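Local structure of putative metal binding protein RUMGNA_00854 (Ruminococcus gnavus, 3U7Z) at residues K30-V35 with T85-G90. The protein is of unknown function but binds calcium ions. Sequence-based numbering, arbitrary orientation. Where two conformers were deposited one is given.
Sequences KYLGEV and TPVSDG. With CA (calcium ion), chain G.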
ATOM      1  N   LYS A  30      13.245   3.030  -4.429  1.00 25.64           N
ATOM      2  CA  LYS A  30      13.563   1.661  -4.580  1.00 24.68           C
ATOM      3  C   LYS A  30      12.395   0.854  -4.073  1.00 22.66           C
ATOM      4  O   LYS A  30      12.145  -0.173  -4.636  1.00 20.02           O
ATOM      5  CB  LYS A  30      14.853   1.318  -3.796  1.00 28.22           C
ATOM      6  CG  LYS A  30      15.252  -0.173  -3.744  1.00 32.97           C
ATOM      7  CD  LYS A  30      15.705  -0.785  -5.058  1.00 39.22           C
ATOM      8  CE  LYS A  30      16.298  -2.184  -4.841  1.00 43.10           C
ATOM      9  NZ  LYS A  30      16.171  -3.036  -6.058  1.00 46.05           N
ATOM     10  N   TYR A  31      11.706   1.321  -3.014  1.00 19.76           N
ATOM     11  CA  TYR A  31      10.696   0.504  -2.328  1.00 17.23           C
ATOM     12  C   TYR A  31       9.362   1.179  -2.192  1.00 13.78           C
ATOM     13  O   TYR A  31       9.263   2.376  -2.129  1.00 16.78           O
ATOM     14  CB  TYR A  31      11.180   0.085  -0.931  1.00 17.07           C
ATOM     15  CG  TYR A  31      12.414  -0.799  -1.015  1.00 22.89           C
ATOM     16  CD1 TYR A  31      12.311  -2.128  -1.385  1.00 17.03           C
ATOM     17  CD2 TYR A  31      13.692  -0.293  -0.742  1.00 26.91           C
ATOM     18  CE1 TYR A  31      13.425  -2.974  -1.492  1.00 24.45           C
ATOM     19  CE2 TYR A  31      14.833  -1.131  -0.835  1.00 27.99           C
ATOM     20  CZ  TYR A  31      14.682  -2.457  -1.219  1.00 28.02           C
ATOM     21  OH  TYR A  31      15.783  -3.261  -1.306  1.00 34.74           O
ATOM     22  N   LEU A  32       8.327   0.343  -2.123  1.00 14.51           N
ATOM     23  CA  LEU A  32       6.969   0.848  -2.165  1.00 14.33           C
ATOM     24  C   LEU A  32       6.653   1.716  -0.975  1.00 13.15           C
ATOM     25  O   LEU A  32       6.008   2.706  -1.106  1.00 13.52           O
ATOM     26  CB  LEU A  32       5.944  -0.295  -2.233  1.00 13.44           C
ATOM     27  CG  LEU A  32       4.439   0.083  -2.246  1.00 15.12           C
ATOM     28  CD1 LEU A  32       4.130   0.964  -3.459  1.00 15.14           C
ATOM     29  CD2 LEU A  32       3.604  -1.189  -2.203  1.00 16.13           C
ATOM     30  N   GLY A  33       7.184   1.362   0.194  1.00 13.39           N
ATOM     31  CA  GLY A  33       6.880   2.197   1.380  1.00 13.28           C
ATOM     32  C   GLY A  33       7.351   3.636   1.252  1.00 12.67           C
ATOM     33  O   GLY A  33       6.653   4.566   1.713  1.00 15.43           O
ATOM     34  N   GLU A  34       8.519   3.826   0.605  1.00 15.07           N
ATOM     35  CA  GLU A  34       9.080   5.151   0.377  0.50 15.17           C
ATOM     36  C   GLU A  34       8.134   5.953  -0.531  1.00 13.94           C
ATOM     37  O   GLU A  34       7.862   7.156  -0.289  1.00 15.96           O
ATOM     38  CB  GLU A  34      10.503   5.029  -0.236  0.50 19.19           C
ATOM     39  CG  GLU A  34      11.118   6.351  -0.660  0.50 21.11           C
ATOM     40  CD  GLU A  34      12.471   6.198  -1.364  0.50 22.83           C
ATOM     41  OE1 GLU A  34      13.005   5.071  -1.451  0.50 27.20           O
ATOM     42  OE2 GLU A  34      12.998   7.233  -1.845  0.50 25.64           O
ATOM     43  N   VAL A  35       7.594   5.283  -1.538  1.00 14.05           N
ATOM     44  CA  VAL A  35       6.664   5.922  -2.434  1.00 15.60           C
ATOM     45  C   VAL A  35       5.399   6.351  -1.700  1.00 14.05           C
ATOM     46  O   VAL A  35       4.952   7.490  -1.827  1.00 14.13           O
ATOM     47  CB  VAL A  35       6.261   5.015  -3.623  1.00 15.95           C
ATOM     48  CG1 VAL A  35       5.338   5.806  -4.524  1.00 17.85           C
ATOM     49  CG2 VAL A  35       7.474   4.428  -4.399  1.00 19.18           C
ATOM     50  N   THR A  85       9.234  -3.979  -0.538  1.00 15.39           N
ATOM     51  CA  THR A  85       8.576  -4.316  -1.819  1.00 14.69           C
ATOM     52  C   THR A  85       9.227  -3.440  -2.890  1.00 13.05           C
ATOM     53  O   THR A  85       9.067  -2.248  -2.886  1.00 13.90           O
ATOM     54  CB  THR A  85       7.077  -4.085  -1.765  1.00 13.35           C
ATOM     55  OG1 THR A  85       6.475  -4.916  -0.750  1.00 14.83           O
ATOM     56  CG2 THR A  85       6.437  -4.408  -3.104  1.00 15.87           C
ATOM     57  N   PRO A  86      10.003  -4.057  -3.779  1.00 16.28           N
ATOM     58  CA  PRO A  86      10.656  -3.244  -4.787  1.00 13.36           C
ATOM     59  C   PRO A  86       9.665  -2.685  -5.785  1.00 13.59           C
ATOM     60  O   PRO A  86       8.660  -3.350  -6.110  1.00 15.60           O
ATOM     61  CB  PRO A  86      11.576  -4.218  -5.506  1.00 16.59           C
ATOM     62  CG  PRO A  86      11.682  -5.379  -4.700  1.00 19.47           C
ATOM     63  CD  PRO A  86      10.436  -5.450  -3.840  1.00 15.43           C
ATOM     64  N   VAL A  87       9.960  -1.486  -6.236  1.00 14.54           N
ATOM     65  CA  VAL A  87       9.138  -0.803  -7.246  1.00 14.11           C
ATOM     66  C   VAL A  87       9.809  -0.928  -8.620  1.00 11.20           C
ATOM     67  O   VAL A  87      11.025  -0.749  -8.738  1.00 14.59           O
ATOM     68  CB  VAL A  87       8.972   0.657  -6.787  1.00 16.63           C
ATOM     69  CG1 VAL A  87       8.521   1.634  -7.889  1.00 19.44           C
ATOM     70  CG2 VAL A  87       7.996   0.671  -5.595  1.00 21.55           C
ATOM     71  N   SER A  88       9.026  -1.239  -9.653  1.00  9.47           N
ATOM     72  CA  SER A  88       9.484  -1.286 -11.052  1.00  8.21           C
ATOM     73  C   SER A  88       8.683  -0.327 -11.875  1.00  8.66           C
ATOM     74  O   SER A  88       7.502  -0.083 -11.601  1.00  9.45           O
ATOM     75  CB  SER A  88       9.282  -2.692 -11.605  1.00  9.51           C
ATOM     76  OG  SER A  88      10.016  -3.651 -10.876  1.00 11.71           O
ATOM     77  N   ASP A  89       9.327   0.197 -12.918  1.00 10.34           N
ATOM     78  CA  ASP A  89       8.629   1.050 -13.857  1.00 10.49           C
ATOM     79  C   ASP A  89       7.414   0.311 -14.397  1.00 11.70           C
ATOM     80  O   ASP A  89       7.494  -0.834 -14.833  1.00 14.42           O
ATOM     81  CB  ASP A  89       9.568   1.517 -14.974  1.00 12.27           C
ATOM     82  CG  ASP A  89       8.938   2.524 -15.881  1.00 13.43           C
ATOM     83  OD1 ASP A  89       8.152   3.379 -15.447  1.00 15.66           O
ATOM     84  OD2 ASP A  89       9.293   2.481 -17.099  1.00 17.78           O
ATOM     85  N   GLY A  90       6.288   1.008 -14.418  1.00 12.97           N
ATOM     86  CA  GLY A  90       5.067   0.448 -14.959  1.00 13.35           C
ATOM     87  C   GLY A  90       4.230  -0.330 -13.966  1.00 13.53           C
ATOM     88  O   GLY A  90       3.134  -0.758 -14.309  1.00 15.14           O
TER
HETATM   89 CA    CA G 139      10.705   2.054 -18.779  0.50 19.56          CA
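Tyr31 carries the flat group here: Thr85 O lies at the edge of its ring, near the ring plane and 3.6 Å from CD1, while the Lys30 CG methylene sits over one face near its rim. The ring sits beside the backbone N (chi1 -63°), which brings CE1 within 4.4 Å of Pro86 CG. The two backbones are joined by a single antiparallel bridge, with Tyr31 and Pro86 as its non-hydrogen-bonded pair, a place where proline, lacking an N-H, fits. Val87 N donates to Lys30 O at 3.0 Å, and Leu32 N to Thr85 O at 2.8 Å. Tyr31 CA also meets Thr85 O at 3.2 Å, a CA-H...O contact. Next to the bridge, Val87 turns its CG2 branch onto the start of the helix, 3.5 Å from Leu32 N and 4.0 Å from Val35 CG2. Val35 and Val87 continue onto Ile9 of strand 7-14, and Leu32 and Thr85 reach Phe93 of strand 92-99. Asp89 OD2 binds a calcium ion at 2.2 Å. With Tyr31 as N-cap residue of helix 32-38, this is an isolated beta bridge tying the helix start to the loop before strand 92-99 in the DUF4430 domain, of the ubiquitin clan.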